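Ferric iron-binding periplasmic protein (Pseudomonas aeruginosa, PDB 6J2S) binds ferric iron in the periplasm, probably for delivery to an ABC transporter, and can take up gallium in its place. Local coordinates at residues Thr99-Val104 with Leu191-Tyr196. Numbering follows the deposited sequence.
Sequences TARTRV and LINNYY. With GA (gallium (III) ion), chain D; PO4 (phosphate ion), chain C.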
ATOM      1  N   THR A  99       1.465   6.816  -5.289  1.00 15.17           N
ATOM      2  CA  THR A  99       0.109   7.051  -4.826  1.00 15.97           C
ATOM      3  C   THR A  99       0.043   6.703  -3.341  1.00 17.45           C
ATOM      4  O   THR A  99       0.936   6.054  -2.790  1.00 16.83           O
ATOM      5  CB  THR A  99      -0.939   6.232  -5.605  1.00 17.82           C
ATOM      6  OG1 THR A  99      -0.655   4.828  -5.493  1.00 20.40           O
ATOM      7  CG2 THR A  99      -1.009   6.635  -7.074  1.00 15.79           C
ATOM      8  N   ALA A 100      -1.019   7.145  -2.686  1.00 14.75           N
ATOM      9  CA  ALA A 100      -1.287   6.766  -1.308  1.00 15.73           C
ATOM     10  C   ALA A 100      -2.590   5.970  -1.249  1.00 16.42           C
ATOM     11  O   ALA A 100      -3.515   6.221  -2.024  1.00 14.52           O
ATOM     12  CB  ALA A 100      -1.355   8.011  -0.402  1.00 15.07           C
ATOM     13  N   ARG A 101      -2.643   4.984  -0.360  1.00 13.57           N
ATOM     14  CA  ARG A 101      -3.865   4.251  -0.072  1.00 13.59           C
ATOM     15  C   ARG A 101      -4.145   4.404   1.414  1.00 15.60           C
ATOM     16  O   ARG A 101      -3.316   4.913   2.169  1.00 15.19           O
ATOM     17  CB  ARG A 101      -3.747   2.765  -0.461  1.00 14.92           C
ATOM     18  CG  ARG A 101      -2.527   2.050   0.145  1.00 13.41           C
ATOM     19  CD  ARG A 101      -1.274   2.116  -0.746  1.00 16.22           C
ATOM     20  NE  ARG A 101      -1.467   1.453  -2.032  1.00 16.59           N
ATOM     21  CZ  ARG A 101      -1.538   0.133  -2.205  1.00 12.29           C
ATOM     22  NH1 ARG A 101      -1.438  -0.704  -1.176  1.00 14.59           N
ATOM     23  NH2 ARG A 101      -1.734  -0.355  -3.414  1.00 17.94           N
ATOM     24  N   THR A 102      -5.327   3.980   1.843  1.00 16.63           N
ATOM     25  CA  THR A 102      -5.679   4.178   3.240  1.00 18.07           C
ATOM     26  C   THR A 102      -6.368   2.936   3.786  1.00 13.90           C
ATOM     27  O   THR A 102      -7.032   2.191   3.059  1.00 14.25           O
ATOM     28  CB  THR A 102      -6.567   5.435   3.439  1.00 19.06           C
ATOM     29  OG1 THR A 102      -6.802   5.653   4.842  1.00 20.69           O
ATOM     30  CG2 THR A 102      -7.895   5.267   2.746  1.00 20.58           C
ATOM     31  N   ARG A 103      -6.169   2.709   5.079  1.00 15.06           N
ATOM     32  CA  ARG A 103      -6.845   1.618   5.758  1.00 13.58           C
ATOM     33  C   ARG A 103      -8.313   1.962   5.946  1.00 11.70           C
ATOM     34  O   ARG A 103      -8.662   3.118   6.184  1.00 15.25           O
ATOM     35  CB  ARG A 103      -6.185   1.358   7.109  1.00 11.65           C
ATOM     36  CG  ARG A 103      -4.713   1.003   6.952  1.00 13.52           C
ATOM     37  CD  ARG A 103      -4.613  -0.302   6.194  1.00 13.31           C
ATOM     38  NE  ARG A 103      -5.075  -1.416   7.020  1.00 14.24           N
ATOM     39  CZ  ARG A 103      -5.107  -2.684   6.619  1.00 16.28           C
ATOM     40  NH1 ARG A 103      -4.706  -3.007   5.390  1.00 15.67           N
ATOM     41  NH2 ARG A 103      -5.516  -3.635   7.465  1.00 14.97           N
ATOM     42  N   VAL A 104      -9.174   0.952   5.821  1.00 14.03           N
ATOM     43  CA  VAL A 104     -10.613   1.111   6.003  1.00 12.81           C
ATOM     44  C   VAL A 104     -11.177  -0.125   6.693  1.00 14.90           C
ATOM     45  O   VAL A 104     -10.531  -1.174   6.807  1.00 14.72           O
ATOM     46  CB  VAL A 104     -11.360   1.330   4.666  1.00 14.80           C
ATOM     47  CG1 VAL A 104     -10.890   2.574   3.959  1.00 15.81           C
ATOM     48  CG2 VAL A 104     -11.180   0.106   3.764  1.00 15.36           C
ATOM     49  N   LEU A 191     -10.765  -5.651   7.782  1.00 13.82           N
ATOM     50  CA  LEU A 191      -9.744  -4.619   7.656  1.00 13.19           C
ATOM     51  C   LEU A 191      -9.012  -4.788   6.329  1.00 14.59           C
ATOM     52  O   LEU A 191      -8.314  -5.787   6.129  1.00 14.25           O
ATOM     53  CB  LEU A 191      -8.746  -4.730   8.806  1.00 16.41           C
ATOM     54  CG  LEU A 191      -9.264  -4.613  10.235  1.00 17.13           C
ATOM     55  CD1 LEU A 191      -8.129  -4.940  11.202  1.00 16.11           C
ATOM     56  CD2 LEU A 191      -9.788  -3.205  10.496  1.00 16.02           C
ATOM     57  N   ILE A 192      -9.148  -3.810   5.439  1.00 14.16           N
ATOM     58  CA  ILE A 192      -8.515  -3.877   4.130  1.00 14.87           C
ATOM     59  C   ILE A 192      -8.020  -2.488   3.741  1.00 17.99           C
ATOM     60  O   ILE A 192      -8.062  -1.545   4.546  1.00 14.88           O
ATOM     61  CB  ILE A 192      -9.495  -4.427   3.074  1.00 16.24           C
ATOM     62  CG1 ILE A 192     -10.771  -3.578   3.029  1.00 16.12           C
ATOM     63  CG2 ILE A 192      -9.811  -5.918   3.335  1.00 17.47           C
ATOM     64  CD1 ILE A 192     -11.545  -3.684   1.697  1.00 18.65           C
ATOM     65  N   ASN A 193      -7.531  -2.352   2.511  1.00 16.31           N
ATOM     66  CA  ASN A 193      -7.278  -1.035   1.939  1.00 15.49           C
ATOM     67  C   ASN A 193      -8.487  -0.562   1.122  1.00 14.97           C
ATOM     68  O   ASN A 193      -9.322  -1.356   0.675  1.00 15.39           O
ATOM     69  CB  ASN A 193      -6.023  -1.065   1.062  1.00 14.71           C
ATOM     70  CG  ASN A 193      -4.799  -1.568   1.807  1.00 15.68           C
ATOM     71  OD1 ASN A 193      -4.655  -1.358   3.013  1.00 16.12           O
ATOM     72  ND2 ASN A 193      -3.892  -2.225   1.079  1.00 14.71           N
ATOM     73  N   ASN A 194      -8.562   0.756   0.921  1.00 13.88           N
ATOM     74  CA  ASN A 194      -9.775   1.352   0.363  1.00 16.83           C
ATOM     75  C   ASN A 194     -10.010   0.963  -1.090  1.00 16.52           C
ATOM     76  O   ASN A 194     -11.162   0.833  -1.511  1.00 17.88           O
ATOM     77  CB  ASN A 194      -9.706   2.872   0.478  1.00 15.59           C
ATOM     78  CG  ASN A 194      -8.633   3.472  -0.421  1.00 17.77           C
ATOM     79  OD1 ASN A 194      -7.419   3.213  -0.251  1.00 16.24           O
ATOM     80  ND2 ASN A 194      -9.074   4.240  -1.420  1.00 17.65           N
ATOM     81  N   TYR A 195      -8.946   0.803  -1.883  1.00 16.81           N
ATOM     82  CA  TYR A 195      -9.129   0.680  -3.324  1.00 14.41           C
ATOM     83  C   TYR A 195      -9.797  -0.632  -3.713  1.00 17.74           C
ATOM     84  O   TYR A 195     -10.332  -0.731  -4.821  1.00 18.63           O
ATOM     85  CB  TYR A 195      -7.773   0.844  -4.043  1.00 12.71           C
ATOM     86  CG  TYR A 195      -6.685  -0.069  -3.533  1.00 16.70           C
ATOM     87  CD1 TYR A 195      -5.792   0.357  -2.548  1.00 15.61           C
ATOM     88  CD2 TYR A 195      -6.542  -1.364  -4.036  1.00 13.62           C
ATOM     89  CE1 TYR A 195      -4.779  -0.493  -2.079  1.00 14.57           C
ATOM     90  CE2 TYR A 195      -5.541  -2.223  -3.575  1.00 13.37           C
ATOM     91  CZ  TYR A 195      -4.673  -1.784  -2.594  1.00 12.79           C
ATOM     92  OH  TYR A 195      -3.700  -2.624  -2.131  1.00 13.64           O
ATOM     93  N   TYR A 196      -9.786  -1.642  -2.836  1.00 13.89           N
ATOM     94  CA  TYR A 196     -10.409  -2.915  -3.193  1.00 17.03           C
ATOM     95  C   TYR A 196     -11.914  -2.785  -3.334  1.00 19.23           C
ATOM     96  O   TYR A 196     -12.526  -3.487  -4.154  1.00 16.93           O
ATOM     97  CB  TYR A 196     -10.094  -3.975  -2.155  1.00 14.53           C
ATOM     98  CG  TYR A 196      -8.644  -4.376  -2.137  1.00 12.85           C
ATOM     99  CD1 TYR A 196      -7.776  -3.811  -1.219  1.00 16.25           C
ATOM    100  CD2 TYR A 196      -8.149  -5.323  -3.030  1.00 14.12           C
ATOM    101  CE1 TYR A 196      -6.452  -4.153  -1.183  1.00 14.78           C
ATOM    102  CE2 TYR A 196      -6.812  -5.687  -3.001  1.00 14.53           C
ATOM    103  CZ  TYR A 196      -5.970  -5.091  -2.074  1.00 17.04           C
ATOM    104  OH  TYR A 196      -4.652  -5.451  -2.015  1.00 18.59           O
TER
HETATM  105 GA    GA D 402      -3.083  -4.377  -2.333  1.00 16.50          GA
HETATM  106  P   PO4 C 401      -1.487  -4.945   0.470  1.00 20.66           P
HETATM  107  O1  PO4 C 401      -0.114  -4.313   0.352  1.00 18.47           O
HETATM  108  O2  PO4 C 401      -2.005  -4.698   1.842  1.00 19.72           O
HETATM  109  O3  PO4 C 401      -2.420  -4.340  -0.535  1.00 15.93           O
HETATM  110  O4  PO4 C 401      -1.399  -6.436   0.192  1.00 17.60           O
HETATM  111  O   HOH W   1      -5.953  -6.701   7.015  1.00 17.95           O
HETATM  112  O   HOH W   2      -2.116  -6.173  -2.365  1.00 16.09           O
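Val104 and Ile192 exchange two backbone hydrogen bonds as a hydrogen-bonded antiparallel pair, and beside them Arg103 faces Asn193 as a non-hydrogen-bonded pair, CA to CA 4.7 Å. Past Asn193 the second strand ends, yet the hydrogen bonding continues beyond it: Asn194 N donates to Thr102 O at 3.0 Å, and Asn194 OD1 receives Thr102 N, which approaches from above the amide plane. With chi1 at 68°, Asn194 CG lies between the backbone N and the carbonyl carbon, where OD1 stands in for a backbone carbonyl. Val104 CG2 packs on Ile192 CG1, and Val104 CG1 on Asn194 CB. The strand containing 99-104 is long and runs between the two lobes of this periplasmic binding protein fold. The chain leaving strand 189-193 brings Tyr195 and Tyr196 to the metal in the cleft. Both phenol oxygens bind gallium at 1.9 Å; His11, Glu59, phosphate O3 and a water complete six ligands. Asn193 bridges the neighbouring groups: OD1 accepts Arg103 NH1 at 2.9 Å, while ND2 donates to Tyr195 OH, nearly in the amide plane, and to phosphate O2. Tyr195 CE1 lies against one face of the Arg101 guanidinium, 3.3 Å from Arg101 CZ, with ring and guanidinium planes 46° apart. Salt bridges to Glu262 and Glu60 and a hydrogen bond to Glu59 fix that guanidinium.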